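Local atomic coordinates of arginyl-tRNA synthetase, putative (Plasmodium falciparum, PDB entry 5JLD), a protein that probably catalyses the ATP-dependent attachment of L-arginine to tRNA(Arg), releasing AMP and diphosphate, as a class I aminoacyl-tRNA synthetase in protein synthesis. Residues T16-S21 against A33-A38; I143-H148 against G182-M187. All blocks are in the same frame, centred on the assembly; numbering follows the deposited sequence.

Interaction 1 (T16-S21 against A33-A38)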
loop_
_atom_site.group_PDB
_atom_site.type_symbol
_atom_site.label_atom_id
_atom_site.label_comp_id
_atom_site.label_asym_id
_atom_site.label_seq_id
_atom_site.Cartn_x
_atom_site.Cartn_y
_atom_site.Cartn_z
ATOM N N THR A 16 -7.625 4.462 24.315
ATOM C CA THR A 16 -8.024 3.678 25.485
ATOM C C THR A 16 -8.091 4.537 26.766
ATOM O O THR A 16 -9.072 4.473 27.518
ATOM C CB THR A 16 -7.066 2.498 25.720
ATOM O OG1 THR A 16 -7.151 1.600 24.609
ATOM C CG2 THR A 16 -7.441 1.749 27.009
ATOM N N ILE A 17 -7.061 5.342 27.012
ATOM C CA ILE A 17 -7.103 6.228 28.190
ATOM C C ILE A 17 -8.390 7.110 28.229
ATOM O O ILE A 17 -9.121 7.180 29.256
ATOM C CB ILE A 17 -5.827 7.095 28.239
ATOM C CG1 ILE A 17 -4.621 6.201 28.572
ATOM C CG2 ILE A 17 -5.972 8.303 29.229
ATOM C CD1 ILE A 17 -3.292 6.864 28.360
ATOM N N PHE A 18 -8.712 7.722 27.095
ATOM C CA PHE A 18 -9.923 8.543 27.034
ATOM C C PHE A 18 -11.211 7.726 27.175
ATOM O O PHE A 18 -12.152 8.155 27.852
ATOM C CB PHE A 18 -9.961 9.352 25.740
ATOM C CG PHE A 18 -9.162 10.614 25.813
ATOM C CD1 PHE A 18 -9.749 11.794 26.264
ATOM C CD2 PHE A 18 -7.812 10.619 25.466
ATOM C CE1 PHE A 18 -9.005 12.962 26.345
ATOM C CE2 PHE A 18 -7.060 11.787 25.551
ATOM C CZ PHE A 18 -7.660 12.961 25.987
ATOM N N GLN A 19 -11.245 6.555 26.537
ATOM C CA GLN A 19 -12.390 5.647 26.631
ATOM C C GLN A 19 -12.680 5.298 28.086
ATOM O O GLN A 19 -13.840 5.337 28.536
ATOM C CB GLN A 19 -12.137 4.357 25.818
ATOM C CG GLN A 19 -13.355 3.442 25.706
ATOM C CD GLN A 19 -14.501 4.091 24.958
ATOM O OE1 GLN A 19 -14.396 4.373 23.763
ATOM N NE2 GLN A 19 -15.601 4.348 25.661
ATOM N N ASN A 20 -11.628 4.970 28.830
ATOM C CA ASN A 20 -11.832 4.624 30.236
ATOM C C ASN A 20 -12.329 5.846 31.009
ATOM O O ASN A 20 -13.248 5.724 31.837
ATOM C CB ASN A 20 -10.552 4.074 30.879
ATOM C CG ASN A 20 -10.083 2.746 30.237
ATOM O OD1 ASN A 20 -10.803 2.132 29.448
ATOM N ND2 ASN A 20 -8.878 2.310 30.596
ATOM N N SER A 21 -11.753 7.026 30.740
ATOM C CA SER A 21 -12.261 8.206 31.473
ATOM C C SER A 21 -13.736 8.516 31.171
ATOM O O SER A 21 -14.503 8.849 32.066
ATOM C CB SER A 21 -11.438 9.445 31.177
ATOM O OG SER A 21 -11.923 10.515 31.959
ATOM N N ALA A 33 -14.599 6.440 22.017
ATOM C CA ALA A 33 -13.649 7.543 21.994
ATOM C C ALA A 33 -12.963 7.608 20.643
ATOM O O ALA A 33 -12.557 6.587 20.095
ATOM C CB ALA A 33 -12.619 7.396 23.100
ATOM N N ILE A 34 -12.852 8.812 20.101
ATOM C CA ILE A 34 -12.096 9.001 18.878
ATOM C C ILE A 34 -10.947 9.965 19.144
ATOM O O ILE A 34 -11.119 11.017 19.763
ATOM C CB ILE A 34 -12.973 9.511 17.724
ATOM C CG1 ILE A 34 -14.057 8.477 17.396
ATOM C CG2 ILE A 34 -12.118 9.773 16.499
ATOM C CD1 ILE A 34 -14.927 8.843 16.201
ATOM N N VAL A 35 -9.774 9.573 18.677
ATOM C CA VAL A 35 -8.553 10.307 18.904
ATOM C C VAL A 35 -7.932 10.707 17.571
ATOM O O VAL A 35 -7.807 9.891 16.654
ATOM C CB VAL A 35 -7.575 9.462 19.756
ATOM C CG1 VAL A 35 -6.143 10.010 19.685
ATOM C CG2 VAL A 35 -8.081 9.417 21.181
ATOM N N THR A 36 -7.587 11.982 17.464
ATOM C CA THR A 36 -6.893 12.515 16.301
ATOM C C THR A 36 -5.620 13.228 16.722
ATOM O O THR A 36 -5.257 13.243 17.897
ATOM C CB THR A 36 -7.756 13.526 15.508
ATOM O OG1 THR A 36 -7.957 14.698 16.305
ATOM C CG2 THR A 36 -9.095 12.931 15.110
ATOM N N TYR A 37 -4.948 13.816 15.744
ATOM C CA TYR A 37 -3.772 14.620 15.999
ATOM C C TYR A 37 -4.252 16.006 16.283
ATOM O O TYR A 37 -5.263 16.442 15.741
ATOM C CB TYR A 37 -2.804 14.629 14.811
ATOM C CG TYR A 37 -2.213 13.276 14.513
ATOM C CD1 TYR A 37 -1.531 12.578 15.494
ATOM C CD2 TYR A 37 -2.322 12.701 13.243
ATOM C CE1 TYR A 37 -0.985 11.336 15.241
ATOM C CE2 TYR A 37 -1.766 11.464 12.972
ATOM C CZ TYR A 37 -1.101 10.788 13.979
ATOM O OH TYR A 37 -0.545 9.562 13.745
ATOM N N ALA A 38 -3.543 16.686 17.165
ATOM C CA ALA A 38 -3.830 18.082 17.431
ATOM C C ALA A 38 -2.972 18.908 16.495
ATOM O O ALA A 38 -2.024 18.389 15.891
ATOM C CB ALA A 38 -3.539 18.429 18.883
#
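The carboxamide oxygen OE1 of Q19 takes the backbone N-H of A33, with OE1 and N 2.7 Å apart and an N-H···O angle of 171°. The bond is therefore nearly straight at the hydrogen, although the donor is tilted 30° from the carbonyl plane. Q19 brings OE1 to A33 with CG anti to its backbone N and a bend at chi2 (63°), which folds the amide back toward the incoming chain. The other end of the amide, NE2, bonds to the backbone oxygen of E31, so bonds at both ends limit its rotation and the side chain ties down the loop leading into strand 35-37. Beside this hydrogen bond the contact is apolar. The methyl CB of A33 lies against the helix backbone, 3.8 Å from N of Q19, with CB of F18 at 4.2 Å. Farther along, CG2 of V35 approaches CD2 of F18 more loosely, at 4.5 Å. A33 and V35 direct their CB atoms to the helix while that of I34 turns away, the alternation of an extended chain, which carries on into strand 35-37. This edge strand belongs to the four-stranded antiparallel sheet of the N-terminal domain. Helix 10-25 packs on it: F18 reaches C47 of strand 45-47 and I93 and V95 of strand 93-97, while V35 also meets I14 and K15.

Interaction 2 (I143-H148 against G182-M187); sequences IAKEMH and GTQFGM
I143 meets F185 from its first side-chain atom: CB stands 3.8 Å from CZ at the far end of the phenyl ring. The methyl branch CG2 comes nearer still, 3.7 Å from CZ of F185, and also touches CE1 of that ring at 4.1 Å. Its position follows from chi1 (-54°), which sets CG2 anti to the backbone N and CG1 beside that N. The longer branch, CG1 and CD1, leads away from the ring. The I143 side chain also touches V178, D180 and S255. The two side chains cross at about a right angle, and the methyl approaches the ring obliquely.

Both segments follow neighbouring parallel strands of the catalytic domain's Rossmann-type sheet. Strand 133-137, helix 149-167 and strand 171-176 form a beta-alpha-beta crossover, and the contact joins the loop after the first strand to the chain after the second. The first loop runs into the HxGH signature of class I synthetases, which starts at H148, the N-cap of helix 149-167; its ring stacks on that of H151.

F185 has further neighbours. The backbone oxygen of G182 lies in the plane of its ring, 3.6 Å from CD2 at the edge, and W248 meets the ring edge-to-face. At the surface, K145 extends its chain so that CE comes within 4.2 Å of OE1 of Q184, a loose approach, and no hydrogen bond joins the segments. A144 adopts a left-handed backbone conformation (phi 64°), and its N-H bonds to OG of S255 on helix 242-265.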
loop_
_atom_site.group_PDB
_atom_site.type_symbol
_atom_site.label_atom_id
_atom_site.label_comp_id
_atom_site.label_asym_id
_atom_site.label_seq_id
_atom_site.Cartn_x
_atom_site.Cartn_y
_atom_site.Cartn_z
ATOM N N ILE A 143 -2.258 -10.861 -21.691
ATOM C CA ILE A 143 -1.422 -11.479 -22.714
ATOM C C ILE A 143 -1.721 -10.873 -24.081
ATOM O O ILE A 143 -2.875 -10.578 -24.399
ATOM C CB ILE A 143 -1.635 -13.025 -22.777
ATOM C CG1 ILE A 143 -1.422 -13.665 -21.399
ATOM C CG2 ILE A 143 -0.761 -13.673 -23.869
ATOM C CD1 ILE A 143 0.017 -13.560 -20.826
ATOM N N ALA A 144 -0.667 -10.668 -24.869
ATOM C CA ALA A 144 -0.769 -10.162 -26.237
ATOM C C ALA A 144 -1.332 -8.747 -26.286
ATOM O O ALA A 144 -1.849 -8.313 -27.309
ATOM C CB ALA A 144 -1.617 -11.107 -27.099
ATOM N N LYS A 145 -1.218 -8.031 -25.174
ATOM C CA LYS A 145 -1.569 -6.620 -25.129
ATOM C C LYS A 145 -0.518 -5.827 -24.387
ATOM O O LYS A 145 0.167 -6.350 -23.510
ATOM C CB LYS A 145 -2.917 -6.394 -24.460
ATOM C CG LYS A 145 -4.086 -6.888 -25.250
ATOM C CD LYS A 145 -5.361 -6.384 -24.624
ATOM C CE LYS A 145 -6.536 -6.664 -25.534
ATOM N NZ LYS A 145 -7.816 -6.178 -24.953
ATOM N N GLU A 146 -0.398 -4.550 -24.721
ATOM C CA GLU A 146 0.623 -3.752 -24.068
ATOM C C GLU A 146 0.175 -3.473 -22.640
ATOM O O GLU A 146 -1.009 -3.228 -22.370
ATOM C CB GLU A 146 0.912 -2.457 -24.822
ATOM C CG GLU A 146 2.019 -2.597 -25.850
ATOM C CD GLU A 146 3.238 -3.319 -25.352
ATOM O OE1 GLU A 146 3.585 -3.202 -24.139
ATOM O OE2 GLU A 146 3.835 -4.101 -26.153
ATOM N N MET A 147 1.131 -3.556 -21.727
ATOM C CA MET A 147 0.946 -3.036 -20.386
ATOM C C MET A 147 0.857 -1.532 -20.515
ATOM O O MET A 147 1.652 -0.933 -21.230
ATOM C CB MET A 147 2.100 -3.431 -19.465
ATOM C CG MET A 147 2.145 -4.895 -19.081
ATOM S SD MET A 147 3.268 -5.203 -17.699
ATOM C CE MET A 147 2.485 -4.237 -16.402
ATOM N N HIS A 148 -0.112 -0.924 -19.834
ATOM C CA HIS A 148 -0.236 0.534 -19.837
ATOM C C HIS A 148 -0.050 1.124 -18.445
ATOM O O HIS A 148 0.079 0.397 -17.456
ATOM C CB HIS A 148 -1.585 0.971 -20.417
ATOM C CG HIS A 148 -2.773 0.371 -19.730
ATOM N ND1 HIS A 148 -3.009 0.516 -18.377
ATOM C CD2 HIS A 148 -3.791 -0.385 -20.210
ATOM C CE1 HIS A 148 -4.125 -0.117 -18.058
ATOM N NE2 HIS A 148 -4.619 -0.674 -19.150
ATOM N N GLY A 182 -8.462 -14.943 -22.891
ATOM C CA GLY A 182 -9.369 -13.965 -23.457
ATOM C C GLY A 182 -9.903 -14.263 -24.845
ATOM O O GLY A 182 -9.714 -15.357 -25.398
ATOM N N THR A 183 -10.583 -13.263 -25.400
ATOM C CA THR A 183 -11.220 -13.364 -26.708
ATOM C C THR A 183 -10.227 -13.781 -27.778
ATOM O O THR A 183 -10.377 -14.821 -28.424
ATOM C CB THR A 183 -11.849 -12.016 -27.127
ATOM O OG1 THR A 183 -12.942 -11.697 -26.258
ATOM C CG2 THR A 183 -12.353 -12.084 -28.559
ATOM N N GLN A 184 -9.190 -12.963 -27.903
ATOM C CA GLN A 184 -8.265 -12.968 -29.026
ATOM C C GLN A 184 -7.636 -14.301 -29.433
ATOM O O GLN A 184 -7.346 -14.501 -30.614
ATOM C CB GLN A 184 -7.135 -11.982 -28.732
ATOM C CG GLN A 184 -6.540 -11.385 -29.985
ATOM C CD GLN A 184 -6.016 -9.984 -29.779
ATOM O OE1 GLN A 184 -6.253 -9.359 -28.744
ATOM N NE2 GLN A 184 -5.320 -9.470 -30.777
ATOM N N PHE A 185 -7.415 -15.202 -28.479
ATOM C CA PHE A 185 -6.558 -16.361 -28.733
ATOM C C PHE A 185 -6.988 -17.192 -29.948
ATOM O O PHE A 185 -6.171 -17.887 -30.554
ATOM C CB PHE A 185 -6.477 -17.236 -27.476
ATOM C CG PHE A 185 -5.591 -16.660 -26.411
ATOM C CD1 PHE A 185 -4.224 -16.893 -26.429
ATOM C CD2 PHE A 185 -6.120 -15.865 -25.401
ATOM C CE1 PHE A 185 -3.398 -16.345 -25.463
ATOM C CE2 PHE A 185 -5.301 -15.317 -24.426
ATOM C CZ PHE A 185 -3.938 -15.562 -24.453
ATOM N N GLY A 186 -8.255 -17.091 -30.332
ATOM C CA GLY A 186 -8.708 -17.680 -31.582
ATOM C C GLY A 186 -8.010 -17.054 -32.781
ATOM O O GLY A 186 -7.195 -17.712 -33.444
ATOM N N MET A 187 -8.326 -15.782 -33.039
ATOM C CA MET A 187 -7.741 -15.008 -34.140
ATOM C C MET A 187 -6.257 -15.294 -34.312
ATOM O O MET A 187 -5.820 -15.777 -35.360
ATOM C CB MET A 187 -7.913 -13.499 -33.910
ATOM C CG MET A 187 -9.211 -13.054 -33.260
ATOM S SD MET A 187 -9.143 -11.291 -32.864
ATOM C CE MET A 187 -10.720 -11.055 -32.049
#

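The two contacts illustrate how chemistry varies with place in one chain. Interaction 1 is buried and short-range in sequence, joining a helix to an edge strand and the loop that leads into it, inside the N-terminal domain; a directional side-chain-to-backbone bond supplements its apolar packing. Interaction 2 is only partly buried and spans a longer interval, linking two loop-rich regions of the catalytic domain. There an isoleucine against a phenyl ring makes the main contact, without a polar bond, and a lysine and a glutamine skirt the exposed side. They share no helix or strand. Their centres lie about 53 Å apart on opposite sides of the chain's centre, and their nearest atoms remain about 32 Å from each other.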